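Local coordinates for protein laminin subunit ALPHA-1 (Mus musculus, PDB 2JD4) that forms part of the basement membrane protein laminin-111, its C-terminal LG4-5 domain pair binding metal ions and probably helping to anchor laminin to cell surfaces, at residues Gly200-Gly205 against Arg345-Asn350; Leu226-Thr231 against Lys284-Gln289. The protein carries 4 engineered substitutions. All blocks are in the same frame, centred on the assembly; numbering follows the deposited sequence.

Interaction 1: Gly200-Gly205 against Arg345-Asn350; sequences GTFFEG and RGCVRN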
ATOM      1  N   GLY A 200       0.542   2.907   7.115  1.00 17.55           N
ATOM      2  CA  GLY A 200      -0.893   2.688   7.014  1.00 16.88           C
ATOM      3  C   GLY A 200      -1.592   3.309   5.813  1.00 18.92           C
ATOM      4  O   GLY A 200      -0.991   4.036   5.017  1.00 15.79           O
ATOM      5  N   THR A 201      -2.888   3.019   5.692  1.00 16.73           N
ATOM      6  CA  THR A 201      -3.706   3.538   4.607  1.00 16.06           C
ATOM      7  C   THR A 201      -4.793   4.455   5.156  1.00 16.13           C
ATOM      8  O   THR A 201      -5.581   4.049   6.014  1.00 14.89           O
ATOM      9  CB  THR A 201      -4.395   2.397   3.844  1.00 16.59           C
ATOM     10  OG1 THR A 201      -3.417   1.642   3.122  1.00 15.51           O
ATOM     11  CG2 THR A 201      -5.436   2.947   2.893  1.00 12.81           C
ATOM     12  N   PHE A 202      -4.846   5.677   4.641  1.00 15.07           N
ATOM     13  CA  PHE A 202      -5.837   6.653   5.084  1.00 17.79           C
ATOM     14  C   PHE A 202      -7.190   6.509   4.375  1.00 17.26           C
ATOM     15  O   PHE A 202      -7.246   6.334   3.155  1.00 13.01           O
ATOM     16  CB  PHE A 202      -5.310   8.069   4.852  1.00 17.93           C
ATOM     17  CG  PHE A 202      -6.218   9.147   5.382  1.00 21.07           C
ATOM     18  CD1 PHE A 202      -6.576   9.168   6.728  1.00 16.99           C
ATOM     19  CD2 PHE A 202      -6.702  10.144   4.540  1.00 17.36           C
ATOM     20  CE1 PHE A 202      -7.404  10.171   7.232  1.00 23.67           C
ATOM     21  CE2 PHE A 202      -7.535  11.156   5.037  1.00 22.94           C
ATOM     22  CZ  PHE A 202      -7.883  11.166   6.383  1.00 19.27           C
ATOM     23  N   PHE A 203      -8.263   6.578   5.168  1.00 16.18           N
ATOM     24  CA  PHE A 203      -9.645   6.505   4.692  1.00 16.27           C
ATOM     25  C   PHE A 203     -10.271   7.833   5.155  1.00 18.11           C
ATOM     26  O   PHE A 203     -10.434   8.049   6.355  1.00 17.63           O
ATOM     27  CB  PHE A 203     -10.398   5.343   5.354  1.00 15.33           C
ATOM     28  CG  PHE A 203      -9.941   3.970   4.923  1.00 17.90           C
ATOM     29  CD1 PHE A 203      -8.717   3.454   5.343  1.00 18.57           C
ATOM     30  CD2 PHE A 203     -10.767   3.173   4.132  1.00 17.96           C
ATOM     31  CE1 PHE A 203      -8.323   2.164   4.984  1.00 19.60           C
ATOM     32  CE2 PHE A 203     -10.390   1.884   3.768  1.00 13.55           C
ATOM     33  CZ  PHE A 203      -9.163   1.374   4.195  1.00 18.18           C
ATOM     34  N   GLU A 204     -10.621   8.709   4.221  1.00 17.71           N
ATOM     35  CA  GLU A 204     -11.173  10.021   4.574  1.00 23.55           C
ATOM     36  C   GLU A 204     -12.611  10.055   5.103  1.00 25.84           C
ATOM     37  O   GLU A 204     -13.048  11.090   5.622  1.00 25.08           O
ATOM     38  CB  GLU A 204     -11.047  10.984   3.387  1.00 23.13           C
ATOM     39  CG  GLU A 204     -12.024  10.737   2.246  1.00 25.71           C
ATOM     40  CD  GLU A 204     -11.789  11.659   1.058  1.00 25.70           C
ATOM     41  OE1 GLU A 204     -12.645  11.697   0.153  1.00 30.50           O
ATOM     42  OE2 GLU A 204     -10.747  12.341   1.022  1.00 26.18           O
ATOM     43  N   GLY A 205     -13.346   8.953   4.955  1.00 24.54           N
ATOM     44  CA  GLY A 205     -14.714   8.893   5.453  1.00 25.00           C
ATOM     45  C   GLY A 205     -15.799   9.088   4.409  1.00 26.79           C
ATOM     46  O   GLY A 205     -16.977   9.206   4.751  1.00 28.92           O
ATOM     47  N   ARG A 345     -13.285   6.360   8.842  1.00 21.60           N
ATOM     48  CA  ARG A 345     -12.384   7.511   8.746  1.00 23.56           C
ATOM     49  C   ARG A 345     -11.241   7.240   9.719  1.00 22.14           C
ATOM     50  O   ARG A 345     -11.461   7.109  10.920  1.00 24.88           O
ATOM     51  CB  ARG A 345     -13.069   8.826   9.128  1.00 25.47           C
ATOM     52  CG  ARG A 345     -12.096  10.014   9.057  1.00 25.90           C
ATOM     53  CD  ARG A 345     -12.758  11.347   9.362  1.00 34.84           C
ATOM     54  NE  ARG A 345     -11.761  12.414   9.468  1.00 40.39           N
ATOM     55  CZ  ARG A 345     -11.077  12.917   8.444  1.00 43.16           C
ATOM     56  NH1 ARG A 345     -11.279  12.465   7.216  1.00 45.09           N
ATOM     57  NH2 ARG A 345     -10.176  13.870   8.650  1.00 45.59           N
ATOM     58  N   GLY A 346     -10.025   7.151   9.188  1.00 20.16           N
ATOM     59  CA  GLY A 346      -8.853   6.864  10.000  1.00 19.61           C
ATOM     60  C   GLY A 346      -7.876   6.051   9.160  1.00 17.43           C
ATOM     61  O   GLY A 346      -7.877   6.169   7.937  1.00 19.19           O
ATOM     62  N   CYS A 347      -7.035   5.234   9.789  1.00 17.36           N
ATOM     63  CA  CYS A 347      -6.100   4.415   9.012  1.00 16.88           C
ATOM     64  C   CYS A 347      -6.170   2.943   9.422  1.00 17.53           C
ATOM     65  O   CYS A 347      -6.530   2.609  10.559  1.00 15.57           O
ATOM     66  CB  CYS A 347      -4.646   4.920   9.167  1.00 18.22           C
ATOM     67  SG  CYS A 347      -4.348   6.654   8.671  1.00 20.03           S
ATOM     68  N   VAL A 348      -5.835   2.072   8.472  1.00 15.55           N
ATOM     69  CA  VAL A 348      -5.803   0.629   8.687  1.00 17.89           C
ATOM     70  C   VAL A 348      -4.438   0.125   8.195  1.00 20.01           C
ATOM     71  O   VAL A 348      -3.931   0.592   7.175  1.00 19.80           O
ATOM     72  CB  VAL A 348      -6.923  -0.073   7.893  1.00 19.99           C
ATOM     73  CG1 VAL A 348      -6.744  -1.590   7.944  1.00 23.67           C
ATOM     74  CG2 VAL A 348      -8.276   0.335   8.455  1.00 17.98           C
ATOM     75  N   ARG A 349      -3.847  -0.820   8.921  1.00 20.32           N
ATOM     76  CA  ARG A 349      -2.539  -1.358   8.558  1.00 23.20           C
ATOM     77  C   ARG A 349      -2.499  -2.863   8.821  1.00 23.97           C
ATOM     78  O   ARG A 349      -3.281  -3.385   9.621  1.00 27.68           O
ATOM     79  CB  ARG A 349      -1.447  -0.662   9.381  1.00 23.66           C
ATOM     80  CG  ARG A 349      -0.917  -1.493  10.546  1.00 31.58           C
ATOM     81  CD  ARG A 349      -0.521  -0.672  11.776  1.00 34.67           C
ATOM     82  NE  ARG A 349       0.330   0.472  11.482  1.00 32.96           N
ATOM     83  CZ  ARG A 349       0.964   1.191  12.409  1.00 34.95           C
ATOM     84  NH1 ARG A 349       0.855   0.881  13.694  1.00 32.74           N
ATOM     85  NH2 ARG A 349       1.693   2.239  12.053  1.00 33.01           N
ATOM     86  N   ASN A 350      -1.584  -3.550   8.143  1.00 21.85           N
ATOM     87  CA  ASN A 350      -1.407  -4.991   8.301  1.00 23.70           C
ATOM     88  C   ASN A 350      -2.688  -5.812   8.187  1.00 22.18           C
ATOM     89  O   ASN A 350      -2.986  -6.643   9.049  1.00 24.98           O
ATOM     90  CB  ASN A 350      -0.726  -5.290   9.643  1.00 25.79           C
ATOM     91  CG  ASN A 350       0.678  -4.717   9.723  1.00 30.85           C
ATOM     92  OD1 ASN A 350       1.474  -4.873   8.796  1.00 35.02           O
ATOM     93  ND2 ASN A 350       0.994  -4.056  10.836  1.00 30.00           N
TER
HETATM   94  O   HOH W   1      -2.514  -0.349   4.570  1.00 26.36           O
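Arg345 reaches across the strand pair with its side chain to take a main-chain carbonyl: NH1 bonds Glu204 O at 2.7 Å, the oxygen lying near the guanidinium plane, though the bond is bent to 138° at the hydrogen. With CG anti to the backbone N (chi1 178°) and the chain extended as far as NE, the guanidinium arrives beside the Phe202 ring, whose CZ is 3.7 Å from NH1; the two planes stand 78° apart. Nearer the backbone, CD1 of the same ring meets Cys347 SG at 3.9 Å, a sulfur-aromatic contact in which the sulfur sits at the ring edge. The same sulfur forms the disulfide to Cys378. Antiparallel pairing underlies all this, Phe203 N bonding Gly346 O (2.8 Å) and Thr201 N bonding Val348 O. Segment 200-205 thus brings together the start and end of the second laminin G domain, as suits its concanavalin-like beta-sandwich. On the buried face that also carries Thr201, Phe203 CE1 packs on Val348 CG2 at 3.9 Å, with Val373 and Leu364 also against Phe203. One water donates to Val348 O and hydrogen-bonds Thr201 OG1, which His376 N also holds. Gly200, Gly205 and Gly346 adopt backbone angles in which a CB would strike the preceding carbonyl oxygen.

Interaction 2: Leu226-Thr231 against Lys284-Gln289; sequences LEFRTT and KWHTLQ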
ATOM      1  N   LEU A 226      -6.046  -7.269  11.642  1.00 26.87           N
ATOM      2  CA  LEU A 226      -5.732  -5.932  11.166  1.00 26.58           C
ATOM      3  C   LEU A 226      -5.522  -4.997  12.340  1.00 26.32           C
ATOM      4  O   LEU A 226      -5.837  -5.338  13.477  1.00 28.55           O
ATOM      5  CB  LEU A 226      -6.874  -5.403  10.291  1.00 24.96           C
ATOM      6  CG  LEU A 226      -8.261  -5.184  10.916  1.00 26.95           C
ATOM      7  CD1 LEU A 226      -8.291  -3.909  11.764  1.00 26.29           C
ATOM      8  CD2 LEU A 226      -9.286  -5.068   9.807  1.00 22.99           C
ATOM      9  N   GLU A 227      -4.978  -3.820  12.053  1.00 26.69           N
ATOM     10  CA  GLU A 227      -4.764  -2.795  13.065  1.00 24.90           C
ATOM     11  C   GLU A 227      -5.470  -1.558  12.542  1.00 23.83           C
ATOM     12  O   GLU A 227      -5.451  -1.291  11.338  1.00 20.49           O
ATOM     13  CB  GLU A 227      -3.278  -2.488  13.239  1.00 28.36           C
ATOM     14  CG  GLU A 227      -2.450  -3.636  13.769  1.00 36.91           C
ATOM     15  CD  GLU A 227      -0.981  -3.276  13.863  1.00 42.13           C
ATOM     16  OE1 GLU A 227      -0.665  -2.252  14.504  1.00 46.48           O
ATOM     17  OE2 GLU A 227      -0.145  -4.010  13.297  1.00 44.64           O
ATOM     18  N   PHE A 228      -6.102  -0.802  13.434  1.00 21.55           N
ATOM     19  CA  PHE A 228      -6.802   0.397  13.007  1.00 19.76           C
ATOM     20  C   PHE A 228      -6.652   1.523  14.022  1.00 20.87           C
ATOM     21  O   PHE A 228      -6.403   1.280  15.197  1.00 24.59           O
ATOM     22  CB  PHE A 228      -8.293   0.083  12.800  1.00 20.63           C
ATOM     23  CG  PHE A 228      -9.065  -0.116  14.086  1.00 24.48           C
ATOM     24  CD1 PHE A 228      -9.567   0.977  14.793  1.00 22.56           C
ATOM     25  CD2 PHE A 228      -9.286  -1.396  14.591  1.00 25.12           C
ATOM     26  CE1 PHE A 228     -10.280   0.797  15.982  1.00 23.97           C
ATOM     27  CE2 PHE A 228     -10.000  -1.589  15.782  1.00 25.50           C
ATOM     28  CZ  PHE A 228     -10.496  -0.488  16.478  1.00 22.70           C
ATOM     29  N   ARG A 229      -6.806   2.756  13.548  1.00 21.68           N
ATOM     30  CA  ARG A 229      -6.746   3.939  14.397  1.00 20.99           C
ATOM     31  C   ARG A 229      -7.829   4.854  13.855  1.00 20.84           C
ATOM     32  O   ARG A 229      -8.006   4.968  12.639  1.00 21.21           O
ATOM     33  CB  ARG A 229      -5.379   4.639  14.318  1.00 24.29           C
ATOM     34  CG  ARG A 229      -5.074   5.331  12.989  1.00 26.42           C
ATOM     35  CD  ARG A 229      -3.841   6.235  13.099  1.00 30.82           C
ATOM     36  NE  ARG A 229      -4.073   7.408  13.945  1.00 29.24           N
ATOM     37  CZ  ARG A 229      -4.814   8.454  13.597  1.00 29.51           C
ATOM     38  NH1 ARG A 229      -5.401   8.486  12.411  1.00 31.45           N
ATOM     39  NH2 ARG A 229      -4.972   9.469  14.435  1.00 29.92           N
ATOM     40  N   THR A 230      -8.568   5.499  14.747  1.00 21.76           N
ATOM     41  CA  THR A 230      -9.642   6.377  14.307  1.00 20.17           C
ATOM     42  C   THR A 230     -10.059   7.350  15.399  1.00 20.18           C
ATOM     43  O   THR A 230      -9.810   7.113  16.579  1.00 20.14           O
ATOM     44  CB  THR A 230     -10.886   5.541  13.886  1.00 23.30           C
ATOM     45  OG1 THR A 230     -11.932   6.409  13.431  1.00 24.05           O
ATOM     46  CG2 THR A 230     -11.389   4.716  15.057  1.00 21.79           C
ATOM     47  N   THR A 231     -10.677   8.451  14.987  1.00 18.73           N
ATOM     48  CA  THR A 231     -11.181   9.455  15.914  1.00 23.34           C
ATOM     49  C   THR A 231     -12.687   9.618  15.686  1.00 23.21           C
ATOM     50  O   THR A 231     -13.257  10.678  15.960  1.00 23.10           O
ATOM     51  CB  THR A 231     -10.497  10.825  15.717  1.00 25.20           C
ATOM     52  OG1 THR A 231     -10.725  11.299  14.382  1.00 27.05           O
ATOM     53  CG2 THR A 231      -9.006  10.706  15.973  1.00 27.26           C
ATOM     54  N   LYS A 284      -5.158   6.137  18.703  1.00 26.50           N
ATOM     55  CA  LYS A 284      -4.023   5.230  18.828  1.00 27.20           C
ATOM     56  C   LYS A 284      -4.348   3.924  18.115  1.00 26.53           C
ATOM     57  O   LYS A 284      -5.505   3.656  17.801  1.00 25.58           O
ATOM     58  CB  LYS A 284      -3.717   4.985  20.305  1.00 29.52           C
ATOM     59  CG  LYS A 284      -3.419   6.278  21.063  1.00 32.67           C
ATOM     60  CD  LYS A 284      -3.025   6.044  22.515  1.00 39.94           C
ATOM     61  CE  LYS A 284      -2.786   7.382  23.225  1.00 44.25           C
ATOM     62  NZ  LYS A 284      -2.457   7.242  24.674  1.00 45.18           N
ATOM     63  N   TRP A 285      -3.332   3.109  17.857  1.00 26.56           N
ATOM     64  CA  TRP A 285      -3.556   1.850  17.162  1.00 24.76           C
ATOM     65  C   TRP A 285      -4.099   0.735  18.055  1.00 25.37           C
ATOM     66  O   TRP A 285      -3.696   0.586  19.210  1.00 25.84           O
ATOM     67  CB  TRP A 285      -2.267   1.384  16.486  1.00 22.05           C
ATOM     68  CG  TRP A 285      -1.828   2.258  15.332  1.00 25.37           C
ATOM     69  CD1 TRP A 285      -0.897   3.261  15.365  1.00 23.99           C
ATOM     70  CD2 TRP A 285      -2.299   2.190  13.979  1.00 21.11           C
ATOM     71  NE1 TRP A 285      -0.756   3.817  14.116  1.00 25.82           N
ATOM     72  CE2 TRP A 285      -1.605   3.180  13.245  1.00 24.22           C
ATOM     73  CE3 TRP A 285      -3.240   1.387  13.314  1.00 20.99           C
ATOM     74  CZ2 TRP A 285      -1.820   3.391  11.874  1.00 21.56           C
ATOM     75  CZ3 TRP A 285      -3.457   1.593  11.951  1.00 22.94           C
ATOM     76  CH2 TRP A 285      -2.746   2.589  11.246  1.00 22.94           C
ATOM     77  N   HIS A 286      -5.022  -0.044  17.494  1.00 24.85           N
ATOM     78  CA  HIS A 286      -5.645  -1.168  18.187  1.00 23.34           C
ATOM     79  C   HIS A 286      -5.543  -2.391  17.299  1.00 22.98           C
ATOM     80  O   HIS A 286      -5.654  -2.286  16.073  1.00 24.31           O
ATOM     81  CB  HIS A 286      -7.111  -0.853  18.459  1.00 27.53           C
ATOM     82  CG  HIS A 286      -7.310   0.372  19.290  1.00 24.08           C
ATOM     83  ND1 HIS A 286      -7.088   0.391  20.649  1.00 28.32           N
ATOM     84  CD2 HIS A 286      -7.644   1.637  18.945  1.00 24.20           C
ATOM     85  CE1 HIS A 286      -7.275   1.616  21.107  1.00 26.94           C
ATOM     86  NE2 HIS A 286      -7.613   2.391  20.092  1.00 28.60           N
ATOM     87  N   THR A 287      -5.315  -3.551  17.902  1.00 22.31           N
ATOM     88  CA  THR A 287      -5.220  -4.773  17.124  1.00 24.99           C
ATOM     89  C   THR A 287      -6.596  -5.414  17.098  1.00 26.32           C
ATOM     90  O   THR A 287      -7.377  -5.270  18.044  1.00 26.93           O
ATOM     91  CB  THR A 287      -4.205  -5.765  17.729  1.00 24.64           C
ATOM     92  OG1 THR A 287      -4.625  -6.146  19.043  1.00 30.54           O
ATOM     93  CG2 THR A 287      -2.821  -5.129  17.809  1.00 29.11           C
ATOM     94  N   LEU A 288      -6.901  -6.104  16.007  1.00 25.58           N
ATOM     95  CA  LEU A 288      -8.193  -6.757  15.883  1.00 26.76           C
ATOM     96  C   LEU A 288      -8.045  -8.123  15.228  1.00 30.43           C
ATOM     97  O   LEU A 288      -7.387  -8.267  14.196  1.00 28.56           O
ATOM     98  CB  LEU A 288      -9.140  -5.868  15.073  1.00 27.49           C
ATOM     99  CG  LEU A 288     -10.613  -6.265  14.923  1.00 24.98           C
ATOM    100  CD1 LEU A 288     -11.386  -5.071  14.380  1.00 24.62           C
ATOM    101  CD2 LEU A 288     -10.751  -7.465  13.992  1.00 28.29           C
ATOM    102  N   GLN A 289      -8.657  -9.126  15.851  1.00 30.63           N
ATOM    103  CA  GLN A 289      -8.625 -10.491  15.350  1.00 32.77           C
ATOM    104  C   GLN A 289     -10.057 -11.012  15.309  1.00 30.63           C
ATOM    105  O   GLN A 289     -10.794 -10.882  16.277  1.00 30.28           O
ATOM    106  CB  GLN A 289      -7.795 -11.383  16.275  1.00 37.84           C
ATOM    107  CG  GLN A 289      -6.355 -10.946  16.463  1.00 45.21           C
ATOM    108  CD  GLN A 289      -5.661 -11.717  17.572  1.00 51.59           C
ATOM    109  OE1 GLN A 289      -5.575 -12.948  17.534  1.00 53.85           O
ATOM    110  NE2 GLN A 289      -5.163 -10.995  18.570  1.00 50.66           N
TER
HETATM  111  O   HOH W   2      -7.804   4.976  17.479  1.00 25.00           O
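Strands 226-230 and 286-289 run antiparallel, their short axes 4.8 Å apart at closest and 139° between directions, with Leu226-Leu288 and Phe228-His286 as hydrogen-bonded pairs. Trp285 sets the edge of its indole against the backbone at Glu227 and Phe228, and one face against Arg229. The aliphatic part of Arg229 lies across that face, CG 3.9 Å from the centroid of the six-membered ring and almost on its normal, a CH-pi contact, while Glu227 O meets CZ3 at the edge (3.6 Å). Arg229 carries its charge onward to Asp12 in a salt bridge, and Trp285 NE1 bonds Gln198 OE1. Cutting Trp285 back to an alanine is likely to leave the Arg229 chain without its flat support and Gln198 OE1 without this donor. The other face carries Leu226, Phe228 and Leu288, with His286 among them: Phe228, set by chi1 73° between its backbone N and carbonyl carbon, presents a face to His286 CB (4.2 Å to the centroid), and its CE2 touches Leu288 CD1 at 4.0 Å. Ile252 and Leu250 of strand 247-253 meet Phe228 and Leu288. His286 is tied to Asp282 and Asp302. A largely apolar face turned to the second layer of strands is characteristic of the laminin G beta-sandwich.

How the interactions relate
Interaction 1 pairs 201-204 with 347-353, interaction 2 pairs 222-230 with 286-293, and 347-353 pairs with 222-230, so the four strands follow one another in the second laminin G domain. Their centres are 10 Å apart, and interaction 2 is nested in the chain loop closed by interaction 1. Both are partly buried: Phe203, Val348, Phe228 and Leu288 are buried, while Phe202 and Trp285 are partly exposed and lie beside arginines. Interaction 1 adds a disulfide half and a side-chain-to-carbonyl bond; interaction 2 adds CH-pi contacts over the Trp285 and Phe228 faces to its backbone bonds. Arg349 makes a cation-pi contact with Trp285, while Arg345 O to Thr230 OG1 and Asn350 ND2 to Glu227 OE2 are probable hydrogen bonds between them.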